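Local coordinates for protein C-type lectin domain family 4, member a4 (Mus musculus, PDB 3VYK) that binds an N-glycan at a calcium site through its C-type lectin domain and probably serves as a cell-surface pattern-recognition receptor, at residues Tyr61-Leu66 against Trp73-Gln78. Numbering follows the deposited sequence.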
loop_
_atom_site.group_PDB
_atom_site.type_symbol
_atom_site.label_atom_id
_atom_site.label_comp_id
_atom_site.label_asym_id
_atom_site.label_seq_id
_atom_site.Cartn_x
_atom_site.Cartn_y
_atom_site.Cartn_z
ATOM N N TYR A 61 5.135 2.261 -3.915
ATOM C CA TYR A 61 3.679 2.276 -3.959
ATOM C C TYR A 61 3.079 2.487 -2.581
ATOM O O TYR A 61 3.279 1.667 -1.678
ATOM C CB TYR A 61 3.154 0.953 -4.549
ATOM C CG TYR A 61 3.644 0.678 -5.956
ATOM C CD1 TYR A 61 2.835 0.961 -7.047
ATOM C CD2 TYR A 61 4.913 0.129 -6.189
ATOM C CE1 TYR A 61 3.277 0.719 -8.347
ATOM C CE2 TYR A 61 5.366 -0.115 -7.483
ATOM C CZ TYR A 61 4.532 0.180 -8.552
ATOM O OH TYR A 61 4.946 -0.055 -9.851
ATOM N N PHE A 62 2.328 3.573 -2.414
ATOM C CA PHE A 62 1.617 3.819 -1.164
ATOM C C PHE A 62 0.602 2.720 -0.900
ATOM O O PHE A 62 -0.092 2.252 -1.826
ATOM C CB PHE A 62 0.878 5.162 -1.194
ATOM C CG PHE A 62 1.735 6.342 -0.842
ATOM C CD1 PHE A 62 2.406 6.398 0.381
ATOM C CD2 PHE A 62 1.829 7.418 -1.711
ATOM C CE1 PHE A 62 3.198 7.490 0.722
ATOM C CE2 PHE A 62 2.609 8.517 -1.373
ATOM C CZ PHE A 62 3.290 8.557 -0.162
ATOM N N ILE A 63 0.524 2.332 0.370
ATOM C CA ILE A 63 -0.541 1.451 0.857
ATOM C C ILE A 63 -1.357 2.183 1.909
ATOM O O ILE A 63 -1.006 3.301 2.300
ATOM C CB ILE A 63 0.024 0.112 1.384
ATOM C CG1 ILE A 63 0.849 0.317 2.662
ATOM C CG2 ILE A 63 0.825 -0.569 0.284
ATOM C CD1 ILE A 63 1.359 -0.966 3.313
ATOM N N GLY A 64 -2.442 1.576 2.373
ATOM C CA GLY A 64 -3.357 2.243 3.294
ATOM C C GLY A 64 -3.011 2.118 4.767
ATOM O O GLY A 64 -3.906 1.926 5.587
ATOM N N LEU A 65 -1.722 2.231 5.100
ATOM C CA LEU A 65 -1.241 2.048 6.468
ATOM C C LEU A 65 -0.649 3.356 6.964
ATOM O O LEU A 65 0.184 3.951 6.281
ATOM C CB LEU A 65 -0.177 0.936 6.507
ATOM C CG LEU A 65 0.245 0.449 7.893
ATOM C CD1 LEU A 65 -0.926 -0.164 8.653
ATOM C CD2 LEU A 65 1.403 -0.540 7.789
ATOM N N LEU A 66 -1.071 3.784 8.149
ATOM C CA LEU A 66 -0.658 5.077 8.711
ATOM C C LEU A 66 -0.218 4.968 10.158
ATOM O O LEU A 66 -0.775 4.195 10.912
ATOM C CB LEU A 66 -1.823 6.057 8.662
ATOM C CG LEU A 66 -2.395 6.367 7.284
ATOM C CD1 LEU A 66 -3.691 7.139 7.440
ATOM C CD2 LEU A 66 -1.396 7.150 6.453
ATOM N N TRP A 73 0.513 1.628 14.128
ATOM C CA TRP A 73 0.127 1.462 12.726
ATOM C C TRP A 73 -1.318 1.080 12.619
ATOM O O TRP A 73 -1.789 0.174 13.317
ATOM C CB TRP A 73 1.029 0.444 12.010
ATOM C CG TRP A 73 2.464 0.895 12.074
ATOM C CD1 TRP A 73 3.457 0.450 12.942
ATOM C CD2 TRP A 73 3.085 1.973 11.298
ATOM N NE1 TRP A 73 4.631 1.143 12.737
ATOM C CE2 TRP A 73 4.467 2.074 11.767
ATOM C CE3 TRP A 73 2.648 2.832 10.286
ATOM C CZ2 TRP A 73 5.356 2.994 11.230
ATOM C CZ3 TRP A 73 3.558 3.756 9.751
ATOM C CH2 TRP A 73 4.879 3.831 10.219
ATOM N N ARG A 74 -2.038 1.798 11.765
ATOM C CA ARG A 74 -3.481 1.591 11.603
ATOM C C ARG A 74 -3.887 1.585 10.138
ATOM O O ARG A 74 -3.425 2.407 9.351
ATOM C CB ARG A 74 -4.291 2.655 12.370
ATOM C CG ARG A 74 -4.023 2.714 13.865
ATOM C CD ARG A 74 -4.551 1.473 14.573
ATOM N NE ARG A 74 -4.348 1.513 16.021
ATOM C CZ ARG A 74 -3.320 0.953 16.660
ATOM N NH1 ARG A 74 -2.379 0.299 15.994
ATOM N NH2 ARG A 74 -3.226 1.049 17.980
ATOM N N TRP A 75 -4.736 0.633 9.762
ATOM C CA TRP A 75 -5.257 0.575 8.401
ATOM C C TRP A 75 -6.348 1.576 8.214
ATOM O O TRP A 75 -7.119 1.839 9.141
ATOM C CB TRP A 75 -5.819 -0.817 8.097
ATOM C CG TRP A 75 -4.765 -1.889 8.045
ATOM C CD1 TRP A 75 -4.581 -2.949 8.936
ATOM C CD2 TRP A 75 -3.687 -2.023 7.058
ATOM N NE1 TRP A 75 -3.506 -3.717 8.561
ATOM C CE2 TRP A 75 -2.928 -3.210 7.438
ATOM C CE3 TRP A 75 -3.307 -1.310 5.922
ATOM C CZ2 TRP A 75 -1.821 -3.640 6.709
ATOM C CZ3 TRP A 75 -2.195 -1.744 5.197
ATOM C CH2 TRP A 75 -1.468 -2.881 5.582
ATOM N N ILE A 76 -6.437 2.123 7.009
ATOM C CA ILE A 76 -7.414 3.180 6.723
ATOM C C ILE A 76 -8.872 2.719 6.733
ATOM O O ILE A 76 -9.773 3.551 6.891
ATOM C CB ILE A 76 -7.102 3.931 5.416
ATOM C CG1 ILE A 76 -7.112 2.975 4.210
ATOM C CG2 ILE A 76 -5.802 4.715 5.580
ATOM C CD1 ILE A 76 -6.910 3.654 2.869
ATOM N N ASP A 77 -9.110 1.417 6.574
ATOM C CA ASP A 77 -10.483 0.896 6.639
ATOM C C ASP A 77 -10.861 0.442 8.044
ATOM O O ASP A 77 -11.913 -0.188 8.240
ATOM C CB ASP A 77 -10.709 -0.219 5.615
ATOM C CG ASP A 77 -9.941 -1.490 5.932
ATOM O OD1 ASP A 77 -9.140 -1.526 6.886
ATOM O OD2 ASP A 77 -10.152 -2.478 5.205
ATOM N N GLN A 78 -10.001 0.767 9.008
ATOM C CA GLN A 78 -10.190 0.460 10.430
ATOM C C GLN A 78 -10.199 -1.030 10.775
ATOM O O GLN A 78 -10.512 -1.395 11.916
ATOM C CB GLN A 78 -11.435 1.161 10.996
ATOM C CG GLN A 78 -11.325 2.679 11.060
ATOM C CD GLN A 78 -12.669 3.329 11.308
ATOM O OE1 GLN A 78 -13.507 3.411 10.409
ATOM N NE2 GLN A 78 -12.886 3.792 12.534
#
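Leu65 lays its CD1 methyl over the middle of the Trp75 indole, 3.7 Å from the centroid of the six-membered ring and only 10° off the ring normal, a CH-pi contact. Leu65 reaches both tryptophans of the facing strand because chi1 (-169°) sets CG opposite the backbone N and beside the carbonyl carbon: CD1 also meets Trp73 CB at 3.9 Å, the two side chains crossing at about a right angle. At the edge of the Trp75 ring, near its plane, Gly64 O approaches CE3 to 3.3 Å, and the CD1 methyl of Ile63 comes obliquely to the CZ3 corner.

The backbones pair antiparallel. Leu66 and Arg74 exchange two hydrogen bonds, and Arg74 N meets Leu66 O at 2.8 Å within the carbonyl plane. Two residues along, beyond the non-hydrogen-bonded pair Leu65 and Trp75, Ile76 N donates to Gly64 O at 2.9 Å, nearly in line with the C=O. On the face of Leu66 and Arg74, Leu66 CD1 touches Ile76 CG2 at 3.7 Å, and Trp25 of helix 25-34 packs against both side chains. Arg74 turns outward instead: its bend at chi2 (-69°) folds the guanidinium back so that NH1 donates a hydrogen bond to Trp73 O at 2.7 Å, from above the plane of that carbonyl.

Gly64 marks a corner in strand 61-67, where the chain leaves the part paired with strand 100-106 and enters this hairpin with 73-75. Trp73 also touches Val101 and the calcium ligand Asp114, its side chain about 8 Å from the bound calcium ion, which places this hairpin of the C-type lectin fold next to the glycan-binding site.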